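Side-chain contacts in transcription initiation factor IIB (Methanocaldococcus jannaschii, PDB 5O9J), which is a mini-intein that probably excises itself from its host transcription factor by protein splicing, joining the flanking sequences through a HINT-fold domain: residues 33-38 against 45-50; 11-16 against 20-25; 56-59 against 65-68. All coordinates share one frame; numbering follows the deposited sequence.

Contact 1: 33-38 against 45-50; sequences ENSENI and EIAKCK
Ile38 and Ala47 face each other as an antiparallel, non-hydrogen-bonded pair, and a few van der Waals touches flank it. The CG2 branch of Ile38 meets CG of Glu45 at 3.9 Å, the two side chains running aslant, because a chi1 of -51° places that methyl opposite the backbone N. Beyond CG the glutamate chain is extended, and its carboxylate turns to other partners: OE1 forms a salt bridge with Arg73. The methyl of Ala47 packs against Ser35, whose OG is 4.0 Å from Ala47 CB, with Ile32 of the helix 24-33 touching both Ala47 and Ile38.

The polar part of the contact lies in the backbone. Ala47 CA directs its hydrogen at Asn37 O, 3.4 Å away and nearly straight at 165°, while Ile38 CA approaches Ile46 O at 3.2 Å.

Within 33-38, Ser35 OG accepts a bond from Asn37 N at 2.6 Å, closing an ST turn just ahead of the strand. Replacing Ser35 by an alanine takes away OG, which would probably leave Asn37 N without this acceptor and the turn less firmly held.

At Ile38, then, the strands meet through weak CA-H...O contacts, as a non-hydrogen-bonded pair does; conventional backbone pairing follows one residue on, between Arg39 and Ile46.

Contact 2: 11-16 against 20-25; sequences IIIKEN and KVVKIG
Ile11, Ile13 and Val22 meet on one face of the hairpin 10-15/18-23, the margin of a four-stranded sheet. Val22 CG2 is the methyl they share: it touches CG1 of Ile11 at 4.0 Å and CD1 of Ile13 at 3.9 Å, the side chains of Ile13 and Val22 crossing almost at a right angle. With chi1 at 45°, Ile11 CG1 sits between its own backbone N and carbonyl carbon, and from there CD1 extends to CB of Ile24, 3.8 Å away at the start of the helix. Leu27, a turn later in that helix, packs on Ile11, Ile13 and Val22. The other face carries a lighter pair, Ile12 and Val21, lying side by side.

Four backbone bonds tie the strands, two in each of the hydrogen-bonded pairs Ile11-Val22 and Ile13-Lys20; the straightest runs from Ile13 N to Lys20 O (2.8 Å, 178°).

At the margin the aliphatic part of Lys20 covers Ile13, CG lying 3.6 Å from Ile13 CG1, and a bend at chi3 carries the amine toward Glu15. The salt bridge there is long, 3.5 Å from NZ to OE1, and Glu15 OE2 is also bridged by Lys30.

Together these form an antiparallel beta hairpin, one of the building blocks of the beta-rich HINT fold of inteins.

Contact 3: 56-59 against 65-68; sequences AFNS and FMPV
Met66 packs against Ala56 and Asn58 in a small, buried van der Waals contact between strand 63-67 and the end of its antiparallel neighbour 52-57, with Asn58 just past it in the connecting loop. Two touches define it. CG of Met66 lies 4.1 Å from the methyl of Ala56, and further along the side chain SD comes within 3.8 Å of Asn58 CB, with CE at 4.0 Å from the same atom. CG meets Ala56 before any bend in the chain; the turn at chi2 (-75°) then brings SD to the asparagine, and the one at chi3 (-67°) keeps CE beside it.

The two strands form a beta hairpin at one margin of a four-stranded antiparallel sheet of the HINT domain, with 63-67 as its outermost strand within the chain. Backbone bonds of Ala56 with Lys64 and of Met66 with Val54 hold the ribbon together.

Asn58 offers only its aliphatic CB to the methionine. A chi1 of 70° sets its CG between the backbone N and carbonyl carbon, and the amide oxygen OD1 accepts a hydrogen bond from Lys62 N, fastening the asparagine to the far end of the connecting loop. Val166, from another loop, also packs on Met66.

The three contacts follow one another along the chain without interleaving: contact 2 closes before contact 1 opens, and contact 1 before contact 3. Contacts 2 and 3, with centres 14 Å apart, belong to one four-stranded antiparallel sheet, in which strands 10-15 and 52-57 are neighbours; the ring of Phe65 reaches across from contact 3 to the backbone of Ile13. Contact 1 lies at the edge of a different, five-stranded sheet, 16 Å from contact 2 and 20 Å from contact 3, centre to centre, yet Cys49 SG packs on Val68 O. Helix 24-33 leads from contact 2 to contact 1. Pairings local in sequence thus belong to separate sheets of a single intein splicing domain.

Contact 1: 33-38 against 45-50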
loop_
_atom_site.group_PDB
_atom_site.type_symbol
_atom_site.label_atom_id
_atom_site.label_comp_id
_atom_site.label_asym_id
_atom_site.label_seq_id
_atom_site.Cartn_x
_atom_site.Cartn_y
_atom_site.Cartn_z
ATOM N N GLU A 33 19.056 -7.897 2.421
ATOM C CA GLU A 33 20.010 -8.976 2.630
ATOM C C GLU A 33 21.299 -8.798 1.811
ATOM O O GLU A 33 22.318 -9.422 2.111
ATOM C CB GLU A 33 19.336 -10.319 2.327
ATOM C CG GLU A 33 18.259 -10.679 3.375
ATOM C CD GLU A 33 17.181 -11.635 2.859
ATOM O OE1 GLU A 33 17.323 -12.165 1.729
ATOM O OE2 GLU A 33 16.194 -11.865 3.601
ATOM N N ASN A 34 21.261 -7.916 0.814
ATOM C CA ASN A 34 22.428 -7.614 -0.020
ATOM C C ASN A 34 23.053 -6.255 0.271
ATOM O O ASN A 34 24.024 -5.858 -0.372
ATOM C CB ASN A 34 22.053 -7.662 -1.507
ATOM C CG ASN A 34 21.766 -9.065 -1.994
ATOM O OD1 ASN A 34 22.275 -10.043 -1.446
ATOM N ND2 ASN A 34 20.940 -9.173 -3.029
ATOM N N SER A 35 22.487 -5.532 1.225
ATOM C CA SER A 35 22.942 -4.178 1.496
ATOM C C SER A 35 24.022 -4.128 2.575
ATOM O O SER A 35 24.151 -5.035 3.407
ATOM C CB SER A 35 21.765 -3.298 1.912
ATOM O OG SER A 35 22.221 -2.073 2.458
ATOM N N GLU A 36 24.802 -3.056 2.542
ATOM C CA GLU A 36 25.721 -2.740 3.619
ATOM C C GLU A 36 25.338 -1.368 4.155
ATOM O O GLU A 36 26.096 -0.714 4.860
ATOM C CB GLU A 36 27.166 -2.799 3.127
ATOM C CG GLU A 36 27.576 -4.216 2.732
ATOM C CD GLU A 36 28.951 -4.299 2.105
ATOM O OE1 GLU A 36 29.468 -3.254 1.653
ATOM O OE2 GLU A 36 29.516 -5.418 2.063
ATOM N N ASN A 37 24.122 -0.961 3.814
ATOM C CA ASN A 37 23.581 0.334 4.196
ATOM C C ASN A 37 22.312 0.149 5.004
ATOM O O ASN A 37 21.313 0.859 4.798
ATOM C CB ASN A 37 23.289 1.184 2.956
ATOM C CG ASN A 37 24.441 1.184 1.972
ATOM O OD1 ASN A 37 24.330 0.658 0.859
ATOM N ND2 ASN A 37 25.564 1.766 2.382
ATOM N N ILE A 38 22.334 -0.839 5.892
ATOM C CA ILE A 38 21.201 -1.066 6.767
ATOM C C ILE A 38 21.369 -0.232 8.019
ATOM O O ILE A 38 22.458 -0.178 8.589
ATOM C CB ILE A 38 21.047 -2.550 7.151
ATOM C CG1 ILE A 38 21.070 -3.426 5.903
ATOM C CG2 ILE A 38 19.763 -2.758 7.948
ATOM C CD1 ILE A 38 21.023 -4.901 6.191
ATOM N N GLU A 45 14.039 -2.043 10.158
ATOM C CA GLU A 45 15.247 -2.265 9.364
ATOM C C GLU A 45 15.168 -1.446 8.078
ATOM O O GLU A 45 14.272 -1.668 7.273
ATOM C CB GLU A 45 15.393 -3.742 9.016
ATOM C CG GLU A 45 16.636 -4.433 9.537
ATOM C CD GLU A 45 16.573 -5.949 9.330
ATOM O OE1 GLU A 45 15.457 -6.521 9.381
ATOM O OE2 GLU A 45 17.635 -6.566 9.104
ATOM N N ILE A 46 16.096 -0.517 7.880
ATOM C CA ILE A 46 16.042 0.371 6.729
ATOM C C ILE A 46 17.284 0.251 5.869
ATOM O O ILE A 46 18.402 0.342 6.371
ATOM C CB ILE A 46 15.895 1.836 7.165
ATOM C CG1 ILE A 46 14.612 2.022 7.971
ATOM C CG2 ILE A 46 15.921 2.758 5.958
ATOM C CD1 ILE A 46 14.675 3.190 8.936
ATOM N N ALA A 47 17.090 0.051 4.571
ATOM C CA ALA A 47 18.198 0.049 3.623
ATOM C C ALA A 47 17.974 1.110 2.586
ATOM O O ALA A 47 16.878 1.217 2.040
ATOM C CB ALA A 47 18.345 -1.312 2.953
ATOM N N LYS A 48 19.002 1.898 2.307
ATOM C CA LYS A 48 18.925 2.821 1.189
ATOM C C LYS A 48 19.255 2.016 -0.060
ATOM O O LYS A 48 20.035 1.070 0.009
ATOM C CB LYS A 48 19.875 4.006 1.369
ATOM C CG LYS A 48 21.048 4.015 0.409
ATOM C CD LYS A 48 21.342 5.434 -0.036
ATOM C CE LYS A 48 22.341 5.474 -1.186
ATOM N NZ LYS A 48 22.526 6.866 -1.698
ATOM N N CYS A 49 18.646 2.362 -1.193
ATOM C CA CYS A 49 18.869 1.598 -2.418
ATOM C C CYS A 49 19.103 2.473 -3.653
ATOM O O CYS A 49 18.785 3.664 -3.666
ATOM C CB CYS A 49 17.694 0.647 -2.667
ATOM S SG CYS A 49 16.087 1.447 -2.846
ATOM N N LYS A 50 19.664 1.856 -4.689
ATOM C CA LYS A 50 20.047 2.547 -5.914
ATOM C C LYS A 50 19.460 1.858 -7.144
ATOM O O LYS A 50 19.466 0.632 -7.239
ATOM C CB LYS A 50 21.571 2.598 -6.044
ATOM C CG LYS A 50 22.298 3.344 -4.934
ATOM C CD LYS A 50 21.892 4.809 -4.858
ATOM C CE LYS A 50 23.127 5.711 -4.893
ATOM N NZ LYS A 50 22.827 7.141 -4.599
#

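Contact 2: 11-16 against 20-25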
loop_
_atom_site.group_PDB
_atom_site.type_symbol
_atom_site.label_atom_id
_atom_site.label_comp_id
_atom_site.label_asym_id
_atom_site.label_seq_id
_atom_site.Cartn_x
_atom_site.Cartn_y
_atom_site.Cartn_z
ATOM N N ILE A 11 4.252 -5.302 -6.992
ATOM C CA ILE A 11 4.578 -3.959 -7.434
ATOM C C ILE A 11 5.225 -4.031 -8.793
ATOM O O ILE A 11 5.863 -5.023 -9.136
ATOM C CB ILE A 11 5.558 -3.220 -6.499
ATOM C CG1 ILE A 11 6.714 -4.138 -6.106
ATOM C CG2 ILE A 11 4.862 -2.711 -5.279
ATOM C CD1 ILE A 11 7.664 -3.500 -5.118
ATOM N N ILE A 12 5.084 -2.949 -9.542
ATOM C CA ILE A 12 5.652 -2.853 -10.867
ATOM C C ILE A 12 6.879 -1.984 -10.740
ATOM O O ILE A 12 6.781 -0.836 -10.322
ATOM C CB ILE A 12 4.629 -2.255 -11.883
ATOM C CG1 ILE A 12 3.418 -3.182 -12.022
ATOM C CG2 ILE A 12 5.280 -2.034 -13.229
ATOM C CD1 ILE A 12 2.147 -2.497 -12.543
ATOM N N ILE A 13 8.045 -2.526 -11.073
ATOM C CA ILE A 13 9.280 -1.792 -10.832
ATOM C C ILE A 13 10.200 -1.694 -12.030
ATOM O O ILE A 13 10.059 -2.428 -13.008
ATOM C CB ILE A 13 10.106 -2.428 -9.687
ATOM C CG1 ILE A 13 10.527 -3.855 -10.057
ATOM C CG2 ILE A 13 9.322 -2.424 -8.394
ATOM C CD1 ILE A 13 11.465 -4.501 -9.037
ATOM N N LYS A 14 11.143 -0.761 -11.925
ATOM C CA LYS A 14 12.349 -0.750 -12.743
ATOM C C LYS A 14 13.547 -1.015 -11.843
ATOM O O LYS A 14 13.787 -0.256 -10.903
ATOM C CB LYS A 14 12.535 0.588 -13.456
ATOM C CG LYS A 14 11.998 0.654 -14.858
ATOM C CD LYS A 14 12.654 1.813 -15.574
ATOM C CE LYS A 14 11.872 2.248 -16.786
ATOM N NZ LYS A 14 12.557 3.387 -17.461
ATOM N N GLU A 15 14.287 -2.089 -12.112
ATOM C CA GLU A 15 15.483 -2.404 -11.325
ATOM C C GLU A 15 16.732 -2.277 -12.195
ATOM O O GLU A 15 16.801 -2.865 -13.282
ATOM C CB GLU A 15 15.393 -3.808 -10.723
ATOM C CG GLU A 15 16.528 -4.148 -9.753
ATOM C CD GLU A 15 16.345 -5.505 -9.083
ATOM O OE1 GLU A 15 15.538 -6.316 -9.589
ATOM O OE2 GLU A 15 17.005 -5.761 -8.049
ATOM N N ASN A 16 17.703 -1.497 -11.717
ATOM C CA ASN A 16 18.928 -1.189 -12.464
ATOM C C ASN A 16 18.674 -0.850 -13.926
ATOM O O ASN A 16 19.512 -1.120 -14.784
ATOM C CB ASN A 16 19.915 -2.354 -12.379
ATOM C CG ASN A 16 20.473 -2.534 -10.992
ATOM O OD1 ASN A 16 20.540 -1.579 -10.217
ATOM N ND2 ASN A 16 20.873 -3.760 -10.662
ATOM N N LYS A 20 10.019 -5.027 -14.209
ATOM C CA LYS A 20 9.539 -6.341 -13.785
ATOM C C LYS A 20 8.409 -6.180 -12.779
ATOM O O LYS A 20 8.175 -5.077 -12.275
ATOM C CB LYS A 20 10.679 -7.184 -13.196
ATOM C CG LYS A 20 11.648 -6.407 -12.341
ATOM C CD LYS A 20 12.883 -7.235 -11.992
ATOM C CE LYS A 20 13.786 -7.430 -13.198
ATOM N NZ LYS A 20 15.176 -7.775 -12.781
ATOM N N VAL A 21 7.701 -7.276 -12.514
ATOM C CA VAL A 21 6.541 -7.268 -11.629
ATOM C C VAL A 21 6.737 -8.294 -10.519
ATOM O O VAL A 21 6.788 -9.497 -10.784
ATOM C CB VAL A 21 5.243 -7.596 -12.377
ATOM C CG1 VAL A 21 4.049 -7.473 -11.431
ATOM C CG2 VAL A 21 5.074 -6.701 -13.588
ATOM N N VAL A 22 6.860 -7.822 -9.279
ATOM C CA VAL A 22 7.320 -8.678 -8.190
ATOM C C VAL A 22 6.579 -8.458 -6.867
ATOM O O VAL A 22 6.029 -7.389 -6.624
ATOM C CB VAL A 22 8.843 -8.469 -7.923
ATOM C CG1 VAL A 22 9.664 -8.690 -9.194
ATOM C CG2 VAL A 22 9.104 -7.077 -7.364
ATOM N N LYS A 23 6.583 -9.472 -6.006
ATOM C CA LYS A 23 6.109 -9.302 -4.640
ATOM C C LYS A 23 6.981 -8.284 -3.908
ATOM O O LYS A 23 8.203 -8.412 -3.888
ATOM C CB LYS A 23 6.110 -10.638 -3.897
ATOM C CG LYS A 23 5.361 -11.741 -4.630
ATOM C CD LYS A 23 5.226 -13.000 -3.787
ATOM C CE LYS A 23 4.507 -14.085 -4.571
ATOM N NZ LYS A 23 4.264 -15.316 -3.774
ATOM N N ILE A 24 6.348 -7.276 -3.314
ATOM C CA ILE A 24 7.074 -6.205 -2.653
ATOM C C ILE A 24 8.016 -6.750 -1.564
ATOM O O ILE A 24 9.144 -6.297 -1.445
ATOM C CB ILE A 24 6.104 -5.164 -2.049
ATOM C CG1 ILE A 24 6.869 -4.022 -1.393
ATOM C CG2 ILE A 24 5.139 -5.802 -1.048
ATOM C CD1 ILE A 24 5.954 -2.958 -0.818
ATOM N N GLY A 25 7.561 -7.740 -0.805
ATOM C CA GLY A 25 8.376 -8.325 0.254
ATOM C C GLY A 25 9.607 -9.038 -0.275
ATOM O O GLY A 25 10.686 -8.969 0.322
#

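Contact 3: 56-59 against 65-68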
loop_
_atom_site.group_PDB
_atom_site.type_symbol
_atom_site.label_atom_id
_atom_site.label_comp_id
_atom_site.label_asym_id
_atom_site.label_seq_id
_atom_site.Cartn_x
_atom_site.Cartn_y
_atom_site.Cartn_z
ATOM N N ALA A 56 4.223 5.262 -9.398
ATOM C CA ALA A 56 3.613 6.119 -8.413
ATOM C C ALA A 56 2.925 7.275 -9.103
ATOM O O ALA A 56 3.176 7.552 -10.272
ATOM C CB ALA A 56 4.651 6.624 -7.429
ATOM N N PHE A 57 2.060 7.947 -8.361
ATOM C CA PHE A 57 1.369 9.138 -8.823
ATOM C C PHE A 57 2.138 10.388 -8.390
ATOM O O PHE A 57 2.128 10.749 -7.215
ATOM C CB PHE A 57 -0.039 9.149 -8.252
ATOM C CG PHE A 57 -0.860 10.270 -8.733
ATOM C CD1 PHE A 57 -1.528 10.200 -9.956
ATOM C CD2 PHE A 57 -0.941 11.429 -7.983
ATOM C CE1 PHE A 57 -2.282 11.269 -10.379
ATOM C CE2 PHE A 57 -1.678 12.474 -8.410
ATOM C CZ PHE A 57 -2.369 12.418 -9.596
ATOM N N ASN A 58 2.804 11.061 -9.325
ATOM C CA ASN A 58 3.735 12.114 -8.922
ATOM C C ASN A 58 3.102 13.493 -8.699
ATOM O O ASN A 58 1.896 13.675 -8.889
ATOM C CB ASN A 58 4.880 12.229 -9.939
ATOM C CG ASN A 58 4.442 12.807 -11.294
ATOM O OD1 ASN A 58 3.269 13.111 -11.535
ATOM N ND2 ASN A 58 5.410 12.964 -12.183
ATOM N N SER A 59 3.938 14.454 -8.300
ATOM C CA SER A 59 3.505 15.824 -8.008
ATOM C C SER A 59 2.925 16.562 -9.220
ATOM O O SER A 59 2.230 17.564 -9.066
ATOM C CB SER A 59 4.675 16.638 -7.437
ATOM O OG SER A 59 5.169 16.060 -6.239
ATOM N N PHE A 65 7.042 5.959 -13.462
ATOM C CA PHE A 65 8.122 5.405 -12.658
ATOM C C PHE A 65 8.810 6.511 -11.866
ATOM O O PHE A 65 9.192 7.537 -12.428
ATOM C CB PHE A 65 9.135 4.670 -13.533
ATOM C CG PHE A 65 8.685 3.302 -13.951
ATOM C CD1 PHE A 65 8.524 2.297 -13.011
ATOM C CD2 PHE A 65 8.410 3.025 -15.282
ATOM C CE1 PHE A 65 8.114 1.041 -13.385
ATOM C CE2 PHE A 65 7.993 1.769 -15.668
ATOM C CZ PHE A 65 7.843 0.776 -14.722
ATOM N N MET A 66 8.939 6.305 -10.557
ATOM C CA MET A 66 9.582 7.268 -9.660
ATOM C C MET A 66 10.618 6.562 -8.795
ATOM O O MET A 66 10.360 5.463 -8.287
ATOM C CB MET A 66 8.563 7.960 -8.748
ATOM C CG MET A 66 7.484 8.774 -9.471
ATOM S SD MET A 66 8.125 10.328 -10.109
ATOM C CE MET A 66 8.488 11.212 -8.596
ATOM N N PRO A 67 11.786 7.200 -8.614
ATOM C CA PRO A 67 12.870 6.678 -7.772
ATOM C C PRO A 67 12.435 6.302 -6.367
ATOM O O PRO A 67 11.748 7.072 -5.700
ATOM C CB PRO A 67 13.858 7.850 -7.711
ATOM C CG PRO A 67 13.653 8.564 -8.999
ATOM C CD PRO A 67 12.163 8.475 -9.250
ATOM N N VAL A 68 12.859 5.124 -5.924
ATOM C CA VAL A 68 12.750 4.729 -4.523
ATOM C C VAL A 68 14.079 5.072 -3.853
ATOM O O VAL A 68 15.143 4.722 -4.364
ATOM C CB VAL A 68 12.442 3.230 -4.376
ATOM C CG1 VAL A 68 12.377 2.820 -2.891
ATOM C CG2 VAL A 68 11.131 2.887 -5.098
#